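PDB 5DXI: trehalose-6-phosphate phosphatase from Candida albicans, which belongs to the trehalose-phosphatase family of the HAD clan and holds a magnesium ion and a beryllium trifluoride ion in one shared site. Local coordinates for residues 15-20 / 225-230; 21-26 / 57-62; 109-114 / 184-189. All blocks are in the same frame, centred on the assembly; numbering follows the deposited sequence.

Interactions 1 and 2 have centres 9 Å apart and meet along the neighbouring strands 23-27 and 227-232 of the central sheet, where L24 N lies 2.8 Å from F227 O. Beyond these strands follow D28, D30 and D233, which bind the magnesium ion; the F25 side chain remains about 14 Å from the beryllium trifluoride. Interaction 3 belongs to the separate antiparallel sheet on the opposite side of the chain's centre, its centre 35 Å from that of interaction 1 and 33 Å from that of interaction 2. Its R185 side chain lies about 10 Å from the beryllium trifluoride and about 9 Å from a bound glucopyranose.

Interaction 1: residues 15-20 / 225-230; sequences NNYKES and PDFMLC
Y17 and F227 form a T-shaped aromatic pair that joins helix 10-19 to strand 227-232 of the central, mostly parallel sheet, the Rossmann-like HAD core. The edge of the tyrosine is turned to a face of the phenylalanine, with the ring planes 77° apart and the centroids 5.6 Å from each other. CD1 of Y17 stands over that face, displaced toward its rim, while CB of Y17 packs at 3.8 Å against CE1 of F227. Since F227 carries CG opposite its backbone N (chi1 180°), the ring reaches out from the strand start to the last turn of the helix. There N16 meets its edge: ND2 approaches CD1 of F227 to 3.0 Å, near the ring plane, a tight edge contact rather than an amide stacked on the face. The Y17 hydroxyl continues past the pair to N62 ND2, with which it is hydrogen-bonded, and R23 makes a cation-pi contact with the tyrosine ring.

S20, the first residue to leave helical geometry, approaches F227 obliquely, on the Y17 side of its ring plane. Its OG, turned between backbone N and carbonyl carbon (chi1 63°), lies 3.3 Å from CB of F227. The same hydroxyl donates to Y17 O at 2.8 Å and is also hydrogen-bonded to R23 NE, which ties down its rotation although its neighbour across the contact is apolar. D226 packs against the serine, its carboxylate engaged by the backbone N-H groups of Q21 and R22, so that the charged group is spent on the chain leaving the helix. S20 CB lies out of the D226 carboxylate plane, 3.4 Å from OD1. At the helix end, Y17 O is gripped twice, S20 N and S20 OG both reaching it from the same face of its carbonyl plane.

Interaction 2: residues 21-26 / 57-62; sequences QRRLFL and SSDPKN
In the beta-alpha-beta unit of strand 23-27, helix 47-58 and strand 62-67, R23 meets K61 and N62 where the chain returns from the helix to the sheet. R23 N donates to K61 O at 2.9 Å, nearly straight (166°), and R23 and N62 form a parallel bridge with side chains on the same face. From CG to NE the arginine chain is extended, which lays its guanidinium along the returning turn. NH1 serves two acceptors, both near the guanidinium plane. N62 OD1 receives it at 3.0 Å. D59 OD2 takes the longer salt-bridged bond of 3.3 Å, met from above its carboxylate, whose plane is 87° from the guanidinium. The other oxygen, D59 OD1, accepts from K61 N in an Asx turn, and N62 N bonds to D59 O in a type I turn, so one aspartate both shapes the turn and grips the arginine.

CB of K61 lies over a guanidinium face, and K61 NZ is 4.3 Å from R23 NH2; the nearby D59 probably offsets these like charges. N62 ND2 is also bonded to L56 O, while CG of N62 sits 3.7 Å from CE2 at the edge of the F25 ring, the amide turned 85° to it. Adjacent parallel strands joined through a helix in this way are typical of the Rossmann-like HAD core.

Interaction 3: residues 109-114 / 184-189; sequences FDMSWQ and VRPKFV
F109 begins the segment by reaching across to three residues at the end of strand 181-186 and just beyond. CE2, at the ring edge, touches CG1 of V189 at 3.5 Å; CD2 approaches CB of P186, and CZ approaches CB of F188, each at 3.9 Å. D110 then folds the chain in an Asx turn: its OD1 accepts from both the backbone N and OG of S112, the latter on the syn side. M111 adds a looser apolar touch, CE lying 4.3 Å from CG of P186. W113 carries the other half of the contact. With CG between backbone N and carbonyl carbon (chi1 54°), the indole points its six-membered ring at the strand, where CZ3 meets CG1 of V184 at 3.5 Å and CZ2 meets CD of P186 at 3.7 Å. Over one indole face lies CG of Q114, whose NE2 bonds to the carbonyls of K137 and V138.

The antiparallel sheet and helix 113-126 are consistent with the cap of a HAD protein: V184 also packs on V117 and F121 of that helix, and W113 rests on V173 and L140 of the two flanking strands, 173-178 and 140-143.

Interaction 1: residues 15-20 / 225-230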
loop_
_atom_site.group_PDB
_atom_site.type_symbol
_atom_site.label_atom_id
_atom_site.label_comp_id
_atom_site.label_asym_id
_atom_site.label_seq_id
_atom_site.Cartn_x
_atom_site.Cartn_y
_atom_site.Cartn_z
ATOM N N ASN A 15 0.969 -5.524 -22.694
ATOM C CA ASN A 15 -0.022 -5.357 -23.748
ATOM C C ASN A 15 -1.233 -4.555 -23.300
ATOM O O ASN A 15 -1.724 -3.699 -24.040
ATOM C CB ASN A 15 -0.451 -6.717 -24.296
ATOM C CG ASN A 15 0.613 -7.324 -25.191
ATOM O OD1 ASN A 15 1.378 -6.591 -25.830
ATOM N ND2 ASN A 15 0.678 -8.654 -25.243
ATOM N N ASN A 16 -1.723 -4.830 -22.096
ATOM C CA ASN A 16 -2.887 -4.115 -21.590
ATOM C C ASN A 16 -2.503 -2.644 -21.365
ATOM O O ASN A 16 -3.302 -1.742 -21.632
ATOM C CB ASN A 16 -3.392 -4.745 -20.291
ATOM C CG ASN A 16 -4.839 -4.373 -19.969
ATOM O OD1 ASN A 16 -5.762 -5.096 -20.308
ATOM N ND2 ASN A 16 -5.035 -3.223 -19.355
ATOM N N TYR A 17 -1.276 -2.422 -20.887
ATOM C CA TYR A 17 -0.747 -1.068 -20.661
ATOM C C TYR A 17 -0.748 -0.245 -21.938
ATOM O O TYR A 17 -1.315 0.839 -21.980
ATOM C CB TYR A 17 0.681 -1.117 -20.100
ATOM C CG TYR A 17 1.345 0.256 -19.952
ATOM C CD1 TYR A 17 1.108 1.043 -18.836
ATOM C CD2 TYR A 17 2.234 0.745 -20.913
ATOM C CE1 TYR A 17 1.720 2.285 -18.679
ATOM C CE2 TYR A 17 2.850 1.993 -20.765
ATOM C CZ TYR A 17 2.580 2.757 -19.646
ATOM O OH TYR A 17 3.163 3.993 -19.475
ATOM N N LYS A 18 -0.146 -0.786 -22.989
ATOM C CA LYS A 18 -0.025 -0.044 -24.234
ATOM C C LYS A 18 -1.372 0.122 -24.955
ATOM O O LYS A 18 -1.554 1.057 -25.733
ATOM C CB LYS A 18 1.036 -0.705 -25.124
ATOM C CG LYS A 18 2.394 -0.669 -24.425
ATOM C CD LYS A 18 3.538 -1.287 -25.217
ATOM C CE LYS A 18 4.671 -0.261 -25.453
ATOM N NZ LYS A 18 5.008 0.602 -24.260
ATOM N N GLU A 19 -2.323 -0.767 -24.683
ATOM C CA GLU A 19 -3.651 -0.647 -25.267
ATOM C C GLU A 19 -4.499 0.432 -24.584
ATOM O O GLU A 19 -5.345 1.064 -25.223
ATOM C CB GLU A 19 -4.385 -1.991 -25.214
ATOM C CG GLU A 19 -5.141 -2.332 -26.489
ATOM C CD GLU A 19 -4.224 -2.767 -27.618
ATOM O OE1 GLU A 19 -3.015 -2.975 -27.371
ATOM O OE2 GLU A 19 -4.714 -2.897 -28.758
ATOM N N SER A 20 -4.281 0.621 -23.285
ATOM C CA SER A 20 -5.136 1.470 -22.451
ATOM C C SER A 20 -4.873 2.981 -22.561
ATOM O O SER A 20 -3.779 3.413 -22.924
ATOM C CB SER A 20 -4.990 1.047 -20.998
ATOM O OG SER A 20 -3.653 1.259 -20.568
ATOM N N PRO A 225 -10.567 4.628 -14.970
ATOM C CA PRO A 225 -9.323 3.986 -15.402
ATOM C C PRO A 225 -9.641 2.719 -16.190
ATOM O O PRO A 225 -10.635 2.057 -15.888
ATOM C CB PRO A 225 -8.617 3.647 -14.084
ATOM C CG PRO A 225 -9.278 4.513 -13.049
ATOM C CD PRO A 225 -10.696 4.653 -13.504
ATOM N N ASP A 226 -8.845 2.402 -17.203
ATOM C CA ASP A 226 -9.047 1.156 -17.934
ATOM C C ASP A 226 -7.837 0.247 -17.758
ATOM O O ASP A 226 -7.757 -0.832 -18.347
ATOM C CB ASP A 226 -9.314 1.436 -19.416
ATOM C CG ASP A 226 -8.214 2.262 -20.062
ATOM O OD1 ASP A 226 -7.338 2.783 -19.332
ATOM O OD2 ASP A 226 -8.230 2.407 -21.301
ATOM N N PHE A 227 -6.908 0.701 -16.922
ATOM C CA PHE A 227 -5.709 -0.044 -16.556
ATOM C C PHE A 227 -5.335 0.336 -15.132
ATOM O O PHE A 227 -5.060 1.506 -14.849
ATOM C CB PHE A 227 -4.553 0.273 -17.512
ATOM C CG PHE A 227 -3.274 -0.451 -17.192
ATOM C CD1 PHE A 227 -2.967 -1.651 -17.812
ATOM C CD2 PHE A 227 -2.371 0.070 -16.284
ATOM C CE1 PHE A 227 -1.781 -2.321 -17.529
ATOM C CE2 PHE A 227 -1.188 -0.593 -15.992
ATOM C CZ PHE A 227 -0.891 -1.789 -16.614
ATOM N N MET A 228 -5.344 -0.640 -14.236
ATOM C CA MET A 228 -4.977 -0.402 -12.849
ATOM C C MET A 228 -3.932 -1.418 -12.405
ATOM O O MET A 228 -4.180 -2.630 -12.422
ATOM C CB MET A 228 -6.216 -0.465 -11.940
ATOM C CG MET A 228 -7.202 0.691 -12.114
ATOM S SD MET A 228 -8.921 0.153 -12.290
ATOM C CE MET A 228 -8.880 -0.503 -13.960
ATOM N N LEU A 229 -2.757 -0.933 -12.021
ATOM C CA LEU A 229 -1.714 -1.825 -11.525
ATOM C C LEU A 229 -1.423 -1.485 -10.074
ATOM O O LEU A 229 -1.059 -0.348 -9.743
ATOM C CB LEU A 229 -0.443 -1.727 -12.363
ATOM C CG LEU A 229 0.777 -2.470 -11.818
ATOM C CD1 LEU A 229 0.489 -3.978 -11.715
ATOM C CD2 LEU A 229 2.017 -2.213 -12.688
ATOM N N CYS A 230 -1.599 -2.474 -9.213
ATOM C CA CYS A 230 -1.479 -2.261 -7.779
ATOM C C CYS A 230 -0.507 -3.266 -7.184
ATOM O O CYS A 230 -0.679 -4.480 -7.353
ATOM C CB CYS A 230 -2.850 -2.382 -7.116
ATOM S SG CYS A 230 -2.888 -2.245 -5.314
#

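Interaction 2: residues 21-26 / 57-62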
loop_
_atom_site.group_PDB
_atom_site.type_symbol
_atom_site.label_atom_id
_atom_site.label_comp_id
_atom_site.label_asym_id
_atom_site.label_seq_id
_atom_site.Cartn_x
_atom_site.Cartn_y
_atom_site.Cartn_z
ATOM N N GLN A 21 -5.890 3.769 -22.217
ATOM C CA GLN A 21 -5.829 5.229 -22.317
ATOM C C GLN A 21 -5.741 5.926 -20.958
ATOM O O GLN A 21 -5.138 6.993 -20.847
ATOM C CB GLN A 21 -7.049 5.773 -23.059
ATOM C CG GLN A 21 -7.165 5.387 -24.513
ATOM C CD GLN A 21 -8.374 6.039 -25.161
ATOM O OE1 GLN A 21 -8.498 7.266 -25.170
ATOM N NE2 GLN A 21 -9.277 5.223 -25.703
ATOM N N ARG A 22 -6.352 5.334 -19.934
ATOM C CA ARG A 22 -6.425 5.969 -18.614
ATOM C C ARG A 22 -5.860 5.039 -17.549
ATOM O O ARG A 22 -6.558 4.199 -16.981
ATOM C CB ARG A 22 -7.867 6.361 -18.292
ATOM C CG ARG A 22 -8.429 7.390 -19.263
ATOM C CD ARG A 22 -9.927 7.546 -19.122
ATOM N NE ARG A 22 -10.634 6.301 -19.427
ATOM C CZ ARG A 22 -10.955 5.903 -20.655
ATOM N NH1 ARG A 22 -10.628 6.647 -21.705
ATOM N NH2 ARG A 22 -11.593 4.757 -20.833
ATOM N N ARG A 23 -4.581 5.224 -17.267
ATOM C CA ARG A 23 -3.864 4.283 -16.444
ATOM C C ARG A 23 -3.732 4.794 -15.019
ATOM O O ARG A 23 -3.421 5.968 -14.799
ATOM C CB ARG A 23 -2.503 4.044 -17.072
ATOM C CG ARG A 23 -2.640 3.761 -18.573
ATOM C CD ARG A 23 -1.374 3.197 -19.118
ATOM N NE ARG A 23 -1.327 3.101 -20.576
ATOM C CZ ARG A 23 -0.586 3.881 -21.357
ATOM N NH1 ARG A 23 0.152 4.848 -20.826
ATOM N NH2 ARG A 23 -0.602 3.704 -22.674
ATOM N N LEU A 24 -3.945 3.911 -14.054
ATOM C CA LEU A 24 -3.801 4.268 -12.645
ATOM C C LEU A 24 -2.884 3.280 -11.939
ATOM O O LEU A 24 -3.195 2.075 -11.818
ATOM C CB LEU A 24 -5.164 4.307 -11.954
ATOM C CG LEU A 24 -5.217 4.615 -10.459
ATOM C CD1 LEU A 24 -4.702 6.022 -10.151
ATOM C CD2 LEU A 24 -6.644 4.438 -9.948
ATOM N N PHE A 25 -1.750 3.790 -11.477
ATOM C CA PHE A 25 -0.788 3.011 -10.717
ATOM C C PHE A 25 -0.956 3.256 -9.221
ATOM O O PHE A 25 -0.977 4.414 -8.766
ATOM C CB PHE A 25 0.646 3.361 -11.153
ATOM C CG PHE A 25 0.952 2.990 -12.582
ATOM C CD1 PHE A 25 1.422 1.724 -12.898
ATOM C CD2 PHE A 25 0.729 3.895 -13.614
ATOM C CE1 PHE A 25 1.692 1.375 -14.217
ATOM C CE2 PHE A 25 0.992 3.550 -14.935
ATOM C CZ PHE A 25 1.480 2.288 -15.235
ATOM N N LEU A 26 -1.042 2.168 -8.462
ATOM C CA LEU A 26 -1.289 2.218 -7.027
ATOM C C LEU A 26 -0.188 1.465 -6.300
ATOM O O LEU A 26 -0.264 0.240 -6.089
ATOM C CB LEU A 26 -2.654 1.617 -6.704
ATOM C CG LEU A 26 -3.786 2.230 -7.523
ATOM C CD1 LEU A 26 -4.996 1.269 -7.590
ATOM C CD2 LEU A 26 -4.187 3.588 -6.960
ATOM N N SER A 57 5.285 9.050 -15.036
ATOM C CA SER A 57 4.462 10.207 -14.692
ATOM C C SER A 57 4.419 11.234 -15.825
ATOM O O SER A 57 3.517 12.076 -15.867
ATOM C CB SER A 57 4.961 10.891 -13.412
ATOM O OG SER A 57 6.259 11.442 -13.582
ATOM N N SER A 58 5.366 11.151 -16.754
ATOM C CA SER A 58 5.441 12.132 -17.842
ATOM C C SER A 58 4.364 11.918 -18.887
ATOM O O SER A 58 3.959 12.854 -19.584
ATOM C CB SER A 58 6.814 12.078 -18.501
ATOM O OG SER A 58 7.813 12.504 -17.590
ATOM N N ASP A 59 3.888 10.679 -18.970
ATOM C CA ASP A 59 2.791 10.321 -19.856
ATOM C C ASP A 59 1.483 10.791 -19.229
ATOM O O ASP A 59 1.112 10.349 -18.141
ATOM C CB ASP A 59 2.787 8.805 -20.106
ATOM C CG ASP A 59 1.841 8.386 -21.222
ATOM O OD1 ASP A 59 0.853 9.099 -21.510
ATOM O OD2 ASP A 59 2.091 7.315 -21.812
ATOM N N PRO A 60 0.793 11.722 -19.896
ATOM C CA PRO A 60 -0.456 12.252 -19.338
ATOM C C PRO A 60 -1.564 11.186 -19.250
ATOM O O PRO A 60 -2.580 11.430 -18.593
ATOM C CB PRO A 60 -0.831 13.376 -20.311
ATOM C CG PRO A 60 -0.157 13.006 -21.592
ATOM C CD PRO A 60 1.128 12.338 -21.193
ATOM N N LYS A 61 -1.383 10.035 -19.900
ATOM C CA LYS A 61 -2.326 8.926 -19.728
ATOM C C LYS A 61 -2.202 8.292 -18.343
ATOM O O LYS A 61 -3.125 7.616 -17.873
ATOM C CB LYS A 61 -2.118 7.840 -20.792
ATOM C CG LYS A 61 -2.447 8.248 -22.221
ATOM C CD LYS A 61 -2.135 7.109 -23.190
ATOM C CE LYS A 61 -2.482 7.484 -24.628
ATOM N NZ LYS A 61 -1.874 6.556 -25.632
ATOM N N ASN A 62 -1.072 8.529 -17.684
ATOM C CA ASN A 62 -0.777 7.867 -16.417
ATOM C C ASN A 62 -1.026 8.742 -15.189
ATOM O O ASN A 62 -0.678 9.922 -15.175
ATOM C CB ASN A 62 0.672 7.393 -16.402
ATOM C CG ASN A 62 0.940 6.304 -17.423
ATOM O OD1 ASN A 62 0.016 5.664 -17.928
ATOM N ND2 ASN A 62 2.211 6.099 -17.740
#

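Interaction 3: residues 109-114 / 184-189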
loop_
_atom_site.group_PDB
_atom_site.type_symbol
_atom_site.label_atom_id
_atom_site.label_comp_id
_atom_site.label_asym_id
_atom_site.label_seq_id
_atom_site.Cartn_x
_atom_site.Cartn_y
_atom_site.Cartn_z
ATOM N N PHE A 109 -12.058 11.662 13.554
ATOM C CA PHE A 109 -12.046 10.454 14.380
ATOM C C PHE A 109 -11.536 10.681 15.804
ATOM O O PHE A 109 -10.725 11.565 16.057
ATOM C CB PHE A 109 -11.216 9.345 13.713
ATOM C CG PHE A 109 -11.915 8.663 12.562
ATOM C CD1 PHE A 109 -13.297 8.521 12.557
ATOM C CD2 PHE A 109 -11.195 8.122 11.512
ATOM C CE1 PHE A 109 -13.944 7.881 11.501
ATOM C CE2 PHE A 109 -11.833 7.476 10.465
ATOM C CZ PHE A 109 -13.203 7.359 10.455
ATOM N N ASP A 110 -12.055 9.880 16.730
ATOM C CA ASP A 110 -11.603 9.860 18.116
ATOM C C ASP A 110 -10.184 9.277 18.228
ATOM O O ASP A 110 -9.930 8.157 17.780
ATOM C CB ASP A 110 -12.600 9.055 18.959
ATOM C CG ASP A 110 -12.143 8.835 20.401
ATOM O OD1 ASP A 110 -11.281 9.582 20.911
ATOM O OD2 ASP A 110 -12.664 7.891 21.033
ATOM N N MET A 111 -9.280 10.035 18.844
ATOM C CA MET A 111 -7.876 9.645 18.954
ATOM C C MET A 111 -7.459 9.215 20.361
ATOM O O MET A 111 -6.273 9.026 20.627
ATOM C CB MET A 111 -6.985 10.803 18.494
ATOM C CG MET A 111 -7.108 11.114 17.015
ATOM S SD MET A 111 -6.612 9.679 16.044
ATOM C CE MET A 111 -7.535 9.914 14.528
ATOM N N SER A 112 -8.420 9.023 21.258
ATOM C CA SER A 112 -8.076 8.771 22.656
ATOM C C SER A 112 -7.513 7.370 22.885
ATOM O O SER A 112 -6.983 7.069 23.950
ATOM C CB SER A 112 -9.293 9.014 23.555
ATOM O OG SER A 112 -10.335 8.092 23.290
ATOM N N TRP A 113 -7.623 6.514 21.876
ATOM C CA TRP A 113 -7.033 5.187 21.940
ATOM C C TRP A 113 -5.499 5.219 21.901
ATOM O O TRP A 113 -4.853 4.297 22.388
ATOM C CB TRP A 113 -7.565 4.321 20.793
ATOM C CG TRP A 113 -7.395 4.947 19.447
ATOM C CD1 TRP A 113 -8.286 5.756 18.802
ATOM C CD2 TRP A 113 -6.255 4.837 18.587
ATOM N NE1 TRP A 113 -7.777 6.149 17.584
ATOM C CE2 TRP A 113 -6.530 5.597 17.430
ATOM C CE3 TRP A 113 -5.031 4.163 18.677
ATOM C CZ2 TRP A 113 -5.627 5.700 16.374
ATOM C CZ3 TRP A 113 -4.141 4.263 17.624
ATOM C CH2 TRP A 113 -4.444 5.022 16.487
ATOM N N GLN A 114 -4.934 6.289 21.348
ATOM C CA GLN A 114 -3.498 6.360 21.073
ATOM C C GLN A 114 -2.642 6.129 22.317
ATOM O O GLN A 114 -1.686 5.346 22.285
ATOM C CB GLN A 114 -3.132 7.711 20.436
ATOM C CG GLN A 114 -3.544 7.817 18.980
ATOM C CD GLN A 114 -3.178 9.141 18.351
ATOM O OE1 GLN A 114 -3.253 10.190 18.987
ATOM N NE2 GLN A 114 -2.786 9.103 17.079
ATOM N N VAL A 184 -1.303 0.059 14.722
ATOM C CA VAL A 184 -2.676 0.335 15.127
ATOM C C VAL A 184 -3.184 1.624 14.488
ATOM O O VAL A 184 -2.516 2.656 14.522
ATOM C CB VAL A 184 -2.803 0.443 16.659
ATOM C CG1 VAL A 184 -4.235 0.765 17.048
ATOM C CG2 VAL A 184 -2.356 -0.863 17.324
ATOM N N ARG A 185 -4.362 1.559 13.886
ATOM C CA ARG A 185 -4.941 2.736 13.276
ATOM C C ARG A 185 -6.460 2.564 13.226
ATOM O O ARG A 185 -6.945 1.444 13.384
ATOM C CB ARG A 185 -4.339 2.954 11.887
ATOM C CG ARG A 185 -4.640 1.847 10.944
ATOM C CD ARG A 185 -5.233 2.348 9.640
ATOM N NE ARG A 185 -5.242 1.244 8.689
ATOM C CZ ARG A 185 -6.120 0.251 8.716
ATOM N NH1 ARG A 185 -7.096 0.246 9.618
ATOM N NH2 ARG A 185 -6.038 -0.725 7.828
ATOM N N PRO A 186 -7.206 3.676 13.029
ATOM C CA PRO A 186 -8.672 3.621 12.974
ATOM C C PRO A 186 -9.115 2.619 11.941
ATOM O O PRO A 186 -8.472 2.495 10.896
ATOM C CB PRO A 186 -9.075 5.041 12.563
ATOM C CG PRO A 186 -7.947 5.901 13.037
ATOM C CD PRO A 186 -6.709 5.054 12.844
ATOM N N LYS A 187 -10.172 1.882 12.254
ATOM C CA LYS A 187 -10.604 0.800 11.401
ATOM C C LYS A 187 -11.223 1.318 10.110
ATOM O O LYS A 187 -11.161 0.649 9.076
ATOM C CB LYS A 187 -11.583 -0.113 12.150
ATOM C CG LYS A 187 -11.854 -1.416 11.426
ATOM C CD LYS A 187 -12.344 -2.519 12.366
ATOM C CE LYS A 187 -13.804 -2.358 12.711
ATOM N NZ LYS A 187 -14.658 -2.629 11.520
ATOM N N PHE A 188 -11.821 2.502 10.153
ATOM C CA PHE A 188 -12.605 2.945 9.007
ATOM C C PHE A 188 -11.836 3.858 8.050
ATOM O O PHE A 188 -12.418 4.405 7.114
ATOM C CB PHE A 188 -13.888 3.628 9.500
ATOM C CG PHE A 188 -14.773 2.701 10.289
ATOM C CD1 PHE A 188 -15.464 1.680 9.654
ATOM C CD2 PHE A 188 -14.885 2.825 11.664
ATOM C CE1 PHE A 188 -16.265 0.807 10.378
ATOM C CE2 PHE A 188 -15.679 1.955 12.392
ATOM C CZ PHE A 188 -16.369 0.944 11.747
ATOM N N VAL A 189 -10.536 4.016 8.293
ATOM C CA VAL A 189 -9.593 4.480 7.269
ATOM C C VAL A 189 -8.626 3.325 6.956
ATOM O O VAL A 189 -8.188 2.622 7.870
ATOM C CB VAL A 189 -8.795 5.734 7.703
ATOM C CG1 VAL A 189 -9.681 6.989 7.724
ATOM C CG2 VAL A 189 -8.110 5.515 9.044
#